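Local coordinates for protein putative GTP pyrophosphokinase (Streptococcus mutans, PDB 3L9D) that probably transfers pyrophosphate from ATP to GTP, the first step of ppGpp synthesis, at residues Gln113-Val118 with Glu218-Arg223; Met131-Glu136 with Tyr151-Glu156. All blocks are in the same frame, centred on the assembly; numbering follows the deposited sequence.

Contact 1 (Gln113-Val118 with Glu218-Arg223)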
loop_
_atom_site.group_PDB
_atom_site.type_symbol
_atom_site.label_atom_id
_atom_site.label_comp_id
_atom_site.label_asym_id
_atom_site.label_seq_id
_atom_site.Cartn_x
_atom_site.Cartn_y
_atom_site.Cartn_z
ATOM N N GLN A 113 4.172 7.386 -9.653
ATOM C CA GLN A 113 5.113 7.355 -10.761
ATOM C C GLN A 113 6.592 7.474 -10.349
ATOM O O GLN A 113 7.434 6.747 -10.881
ATOM C CB GLN A 113 4.777 8.414 -11.820
ATOM C CG GLN A 113 5.537 8.144 -13.142
ATOM C CD GLN A 113 5.310 9.172 -14.244
ATOM O OE1 GLN A 113 4.794 10.276 -14.014
ATOM N NE2 GLN A 113 5.721 8.810 -15.455
ATOM N N PHE A 114 6.904 8.374 -9.414
ATOM C CA PHE A 114 8.298 8.600 -8.993
ATOM C C PHE A 114 8.541 8.344 -7.509
ATOM O O PHE A 114 7.654 8.552 -6.682
ATOM C CB PHE A 114 8.728 10.026 -9.314
ATOM C CG PHE A 114 8.613 10.377 -10.762
ATOM C CD1 PHE A 114 9.461 9.802 -11.697
ATOM C CD2 PHE A 114 7.664 11.295 -11.194
ATOM C CE1 PHE A 114 9.356 10.139 -13.050
ATOM C CE2 PHE A 114 7.557 11.633 -12.534
ATOM C CZ PHE A 114 8.402 11.061 -13.463
ATOM N N VAL A 115 9.743 7.904 -7.162
ATOM C CA VAL A 115 10.091 7.742 -5.753
ATOM C C VAL A 115 9.699 9.015 -4.996
ATOM O O VAL A 115 9.099 8.978 -3.918
ATOM C CB VAL A 115 11.589 7.498 -5.573
ATOM C CG1 VAL A 115 12.006 7.876 -4.177
ATOM C CG2 VAL A 115 11.937 6.041 -5.879
ATOM N N ASP A 116 10.013 10.149 -5.605
ATOM C CA ASP A 116 9.746 11.438 -5.012
ATOM C C ASP A 116 8.263 11.679 -4.730
ATOM O O ASP A 116 7.927 12.391 -3.775
ATOM C CB ASP A 116 10.322 12.535 -5.906
ATOM C CG ASP A 116 11.777 12.277 -6.270
ATOM O OD1 ASP A 116 12.041 11.476 -7.200
ATOM O OD2 ASP A 116 12.661 12.871 -5.621
ATOM N N ASP A 117 7.375 11.095 -5.534
ATOM C CA ASP A 117 5.940 11.315 -5.315
ATOM C C ASP A 117 5.408 10.725 -3.999
ATOM O O ASP A 117 4.318 11.084 -3.556
ATOM C CB ASP A 117 5.111 10.793 -6.484
ATOM C CG ASP A 117 5.332 11.574 -7.749
ATOM O OD1 ASP A 117 5.486 12.813 -7.682
ATOM O OD2 ASP A 117 5.322 10.940 -8.823
ATOM N N VAL A 118 6.171 9.828 -3.384
ATOM C CA VAL A 118 5.767 9.195 -2.132
ATOM C C VAL A 118 5.528 10.201 -1.000
ATOM O O VAL A 118 4.517 10.114 -0.286
ATOM C CB VAL A 118 6.799 8.136 -1.654
ATOM C CG1 VAL A 118 6.388 7.523 -0.278
ATOM C CG2 VAL A 118 7.007 7.053 -2.717
ATOM N N GLU A 218 16.993 6.074 -12.092
ATOM C CA GLU A 218 17.263 6.783 -13.344
ATOM C C GLU A 218 16.162 7.752 -13.744
ATOM O O GLU A 218 16.425 8.906 -14.045
ATOM C CB GLU A 218 17.517 5.794 -14.474
ATOM C CG GLU A 218 18.861 5.121 -14.363
ATOM C CD GLU A 218 20.005 6.102 -14.516
ATOM O OE1 GLU A 218 19.752 7.250 -14.936
ATOM O OE2 GLU A 218 21.156 5.718 -14.234
ATOM N N MET A 219 14.922 7.288 -13.749
ATOM C CA MET A 219 13.820 8.147 -14.177
ATOM C C MET A 219 13.567 9.366 -13.265
ATOM O O MET A 219 13.201 10.445 -13.744
ATOM C CB MET A 219 12.545 7.321 -14.362
ATOM C CG MET A 219 12.529 6.461 -15.617
ATOM S SD MET A 219 12.580 7.443 -17.131
ATOM C CE MET A 219 12.181 6.172 -18.334
ATOM N N ARG A 220 13.768 9.211 -11.959
ATOM C CA ARG A 220 13.461 10.312 -11.044
ATOM C C ARG A 220 14.348 11.506 -11.344
ATOM O O ARG A 220 14.002 12.640 -11.031
ATOM C CB ARG A 220 13.626 9.897 -9.572
ATOM C CG ARG A 220 15.074 9.727 -9.124
ATOM C CD ARG A 220 15.160 9.012 -7.792
ATOM N NE ARG A 220 14.650 9.838 -6.702
ATOM C CZ ARG A 220 14.682 9.497 -5.412
ATOM N NH1 ARG A 220 15.204 8.328 -5.035
ATOM N NH2 ARG A 220 14.187 10.328 -4.500
ATOM N N GLN A 221 15.499 11.250 -11.947
ATOM C CA GLN A 221 16.466 12.309 -12.184
ATOM C C GLN A 221 16.050 13.269 -13.294
ATOM O O GLN A 221 16.326 14.472 -13.226
ATOM C CB GLN A 221 17.848 11.710 -12.408
ATOM C CG GLN A 221 18.578 11.540 -11.081
ATOM C CD GLN A 221 19.725 10.562 -11.144
ATOM O OE1 GLN A 221 20.195 10.202 -12.222
ATOM N NE2 GLN A 221 20.188 10.120 -9.974
ATOM N N ILE A 222 15.365 12.733 -14.304
ATOM C CA ILE A 222 14.774 13.543 -15.363
ATOM C C ILE A 222 13.285 13.759 -15.088
ATOM O O ILE A 222 12.518 14.113 -15.986
ATOM C CB ILE A 222 14.961 12.890 -16.748
ATOM C CG1 ILE A 222 14.272 11.520 -16.817
ATOM C CG2 ILE A 222 16.437 12.732 -17.065
ATOM C CD1 ILE A 222 14.466 10.786 -18.152
ATOM N N ARG A 223 12.880 13.564 -13.836
ATOM C CA ARG A 223 11.459 13.610 -13.481
ATOM C C ARG A 223 10.801 14.955 -13.767
ATOM O O ARG A 223 9.659 15.000 -14.217
ATOM C CB ARG A 223 11.245 13.164 -12.030
ATOM C CG ARG A 223 10.610 14.185 -11.110
ATOM C CD ARG A 223 10.892 13.814 -9.662
ATOM N NE ARG A 223 12.330 13.779 -9.416
ATOM C CZ ARG A 223 12.957 14.551 -8.535
ATOM N NH1 ARG A 223 12.267 15.409 -7.789
ATOM N NH2 ARG A 223 14.271 14.448 -8.385
#

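Contact 2 (Met131-Glu136 with Tyr151-Glu156)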
loop_
_atom_site.group_PDB
_atom_site.type_symbol
_atom_site.label_atom_id
_atom_site.label_comp_id
_atom_site.label_asym_id
_atom_site.label_seq_id
_atom_site.Cartn_x
_atom_site.Cartn_y
_atom_site.Cartn_z
ATOM N N MET A 131 -9.753 10.239 8.451
ATOM C CA MET A 131 -9.012 9.096 8.931
ATOM C C MET A 131 -7.897 9.715 9.732
ATOM O O MET A 131 -7.632 10.906 9.615
ATOM C CB MET A 131 -8.459 8.261 7.766
ATOM C CG MET A 131 -7.396 8.954 6.929
ATOM S SD MET A 131 -7.033 8.213 5.318
ATOM C CE MET A 131 -8.564 8.514 4.451
ATOM N N LYS A 132 -7.247 8.916 10.561
ATOM C CA LYS A 132 -6.096 9.395 11.304
ATOM C C LYS A 132 -4.902 8.467 11.057
ATOM O O LYS A 132 -5.017 7.239 11.194
ATOM C CB LYS A 132 -6.429 9.481 12.797
ATOM C CG LYS A 132 -5.376 10.218 13.616
ATOM C CD LYS A 132 -4.435 9.261 14.369
ATOM C CE LYS A 132 -3.286 10.026 15.058
ATOM N NZ LYS A 132 -2.704 9.230 16.163
ATOM N N VAL A 133 -3.771 9.051 10.675
ATOM C CA VAL A 133 -2.529 8.296 10.525
ATOM C C VAL A 133 -1.973 7.871 11.900
ATOM O O VAL A 133 -1.740 8.707 12.756
ATOM C CB VAL A 133 -1.499 9.129 9.737
ATOM C CG1 VAL A 133 -0.191 8.393 9.602
ATOM C CG2 VAL A 133 -2.072 9.483 8.374
ATOM N N ILE A 134 -1.776 6.575 12.123
ATOM C CA ILE A 134 -1.293 6.128 13.432
ATOM C C ILE A 134 0.032 5.394 13.390
ATOM O O ILE A 134 0.609 5.106 14.442
ATOM C CB ILE A 134 -2.278 5.210 14.178
ATOM C CG1 ILE A 134 -2.501 3.938 13.382
ATOM C CG2 ILE A 134 -3.585 5.938 14.489
ATOM C CD1 ILE A 134 -3.112 2.858 14.188
ATOM N N GLN A 135 0.509 5.072 12.192
ATOM C CA GLN A 135 1.815 4.462 12.077
ATOM C C GLN A 135 2.405 4.639 10.692
ATOM O O GLN A 135 1.710 4.495 9.699
ATOM C CB GLN A 135 1.719 2.995 12.438
ATOM C CG GLN A 135 3.039 2.326 12.652
ATOM C CD GLN A 135 2.910 0.830 12.641
ATOM O OE1 GLN A 135 2.787 0.195 13.688
ATOM N NE2 GLN A 135 2.935 0.248 11.446
ATOM N N GLU A 136 3.692 4.960 10.619
ATOM C CA GLU A 136 4.395 4.993 9.332
ATOM C C GLU A 136 5.645 4.130 9.384
ATOM O O GLU A 136 6.302 4.059 10.409
ATOM C CB GLU A 136 4.764 6.427 8.936
ATOM C CG GLU A 136 3.592 7.371 8.899
ATOM C CD GLU A 136 3.975 8.725 8.348
ATOM O OE1 GLU A 136 4.925 8.802 7.531
ATOM O OE2 GLU A 136 3.314 9.712 8.728
ATOM N N TYR A 151 6.429 1.930 1.167
ATOM C CA TYR A 151 6.164 2.752 2.338
ATOM C C TYR A 151 4.814 2.362 2.944
ATOM O O TYR A 151 3.797 2.379 2.250
ATOM C CB TYR A 151 6.184 4.238 1.959
ATOM C CG TYR A 151 6.390 5.151 3.135
ATOM C CD1 TYR A 151 7.597 5.801 3.321
ATOM C CD2 TYR A 151 5.378 5.361 4.068
ATOM C CE1 TYR A 151 7.797 6.642 4.388
ATOM C CE2 TYR A 151 5.574 6.203 5.163
ATOM C CZ TYR A 151 6.789 6.835 5.314
ATOM O OH TYR A 151 7.014 7.663 6.392
ATOM N N HIS A 152 4.791 2.018 4.228
ATOM C CA HIS A 152 3.560 1.539 4.849
ATOM C C HIS A 152 2.954 2.546 5.795
ATOM O O HIS A 152 3.624 3.023 6.685
ATOM C CB HIS A 152 3.807 0.245 5.612
ATOM C CG HIS A 152 4.384 -0.853 4.773
ATOM N ND1 HIS A 152 4.433 -2.161 5.195
ATOM C CD2 HIS A 152 4.930 -0.836 3.536
ATOM C CE1 HIS A 152 4.995 -2.903 4.257
ATOM N NE2 HIS A 152 5.305 -2.122 3.243
ATOM N N VAL A 153 1.669 2.841 5.604
ATOM C CA VAL A 153 0.927 3.732 6.491
ATOM C C VAL A 153 -0.279 3.004 7.062
ATOM O O VAL A 153 -1.012 2.362 6.330
ATOM C CB VAL A 153 0.419 4.977 5.743
ATOM C CG1 VAL A 153 -0.314 5.881 6.698
ATOM C CG2 VAL A 153 1.577 5.712 5.070
ATOM N N ILE A 154 -0.472 3.087 8.372
ATOM C CA ILE A 154 -1.649 2.515 8.978
ATOM C C ILE A 154 -2.569 3.659 9.380
ATOM O O ILE A 154 -2.127 4.662 9.956
ATOM C CB ILE A 154 -1.307 1.621 10.188
ATOM C CG1 ILE A 154 -0.342 0.497 9.773
ATOM C CG2 ILE A 154 -2.579 1.045 10.815
ATOM C CD1 ILE A 154 -0.812 -0.356 8.592
ATOM N N VAL A 155 -3.840 3.520 9.030
ATOM C CA VAL A 155 -4.820 4.534 9.329
ATOM C C VAL A 155 -5.992 3.915 10.077
ATOM O O VAL A 155 -6.372 2.772 9.813
ATOM C CB VAL A 155 -5.297 5.286 8.052
ATOM C CG1 VAL A 155 -4.154 6.114 7.450
ATOM C CG2 VAL A 155 -5.925 4.312 7.004
ATOM N N GLU A 156 -6.513 4.652 11.056
ATOM C CA GLU A 156 -7.791 4.330 11.673
ATOM C C GLU A 156 -8.852 5.021 10.849
ATOM O O GLU A 156 -8.773 6.233 10.607
ATOM C CB GLU A 156 -7.882 4.872 13.088
ATOM C CG GLU A 156 -7.041 4.183 14.095
ATOM C CD GLU A 156 -7.183 4.806 15.469
ATOM O OE1 GLU A 156 -8.005 5.739 15.626
ATOM O OE2 GLU A 156 -6.473 4.356 16.391
HETATM O O HOH W 1 3.230 0.242 8.610
#

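Contact 1 (Gln113-Val118 with Glu218-Arg223)
Asp116 reaches across to two arginines, Arg220 and Arg223, which meet its carboxylate in quite different ways. Arg220 offers its edge. Its NH2 gives a nearly straight hydrogen bond to Asp116 OD2 (3.2 Å, 169°), and the oxygen lies in the guanidinium plane although the donor stands well above the plane of the carboxylate. A second, weak bond runs from Arg220 NE to Asp116 OD1 at 3.1 Å. Arg223 instead lays its guanidinium flat over the carboxylate, the two planes 10° apart and stacked; Asp116 OD1 lies well off the guanidinium plane, and Arg223 NE, 3.2 Å from Asp116 OD1, contributes charge without pointing its N-H there. That N-H is used within its own segment: Arg223 NE bonds Arg220 O at 2.6 Å, on a lone pair in the carbonyl plane, with a weak second bond from NH2 to the same oxygen. This turns the guanidinium back toward the end of helix 199-221. The remaining Arg220 nitrogen, NH1, pairs with Glu217, while Val115 CG1 packs on a face of the same guanidinium, 3.3 Å from Arg220 NH2.

Beside the charges, Phe114 receives Arg223 CB over one ring face, a CH-pi contact with CB 3.7 Å from the ring centroid; Gln113 CG lies against the opposite face. The backbone N of Phe114 gives a bond to Asp117 OD2 at 3.1 Å. Asp117 OD2 also bonds His68. Two positive guanidinium groups beside Asp116 would be expected to favour its charged form. The whole is a salt-bridge network of Asp116, Arg220 and Arg223, fastening the turn that leads into helix 117-126 to the junction between helices 199-221 and 223-230.

Contact 2 (Met131-Glu136 with Tyr151-Glu156)
The antiparallel beta hairpin of strands 132-139 and 150-161 is interrupted here by a classic beta bulge, in which Ile134 and Gln135 both face Ile154. Ile154 O takes a straight bond from Ile134 N (2.9 Å, 174°) and a weak, longer one from Gln135 N, while Ile154 N gives to Gln135 O at 2.9 Å. Before the bulge, Lys132 and Glu156 form a hydrogen-bonded pair, bonded both ways through N and O. At the bulge, Ile134 CD1 crosses to Ile154 CG2 at 3.9 Å.

On the face that carries Val133, Val153 and Val155, valines meet: Val133 CG1 is 3.8 Å from Val153 CG1, and Val133 CG2 approaches Val155 CG1. Farther along, Tyr151 OH donates to the anti lone pair of Glu136 OE1 at 2.6 Å; the tyrosine has CG anti to its N (chi1 -160°), which sends the ring out to the acid. Glu136 OE1 lies at the ring edge, near its plane, with the carboxylate turned 59° from the ring. Glu136 OE2 is paired with Arg126 of helix 117-126, so both oxygens are engaged.

On the other face Gln135 lies alongside Ile154, its NE2 3.7 Å from Ile154 CG1 and bonded to a water that makes a weak bond to His152 O. The arrangement is an antiparallel hairpin with a classic bulge at the margin of the mixed sheet, consistent with the RelA/SpoT family fold.

In the fold
The two contacts join different parts of one chain, their centres about 23 Å apart. The centre of contact 1 lies about 18 Å from the centre of the chain, and there a salt-bridge network set beside an aromatic ring ties helical ends and a turn together; that of contact 2 lies about 11 Å from it, within the sheet. Both are only partly buried. Helix 117-126 connects them: it starts in contact 1, leads on to strand 132-139, and touches contact 2 where Val118 packs on Tyr151. Along the sequence the hairpin is nested in the loop closed by contact 1. The chemistry follows place: charge pairing at the periphery, backbone bonding with valines and isoleucines in the sheet.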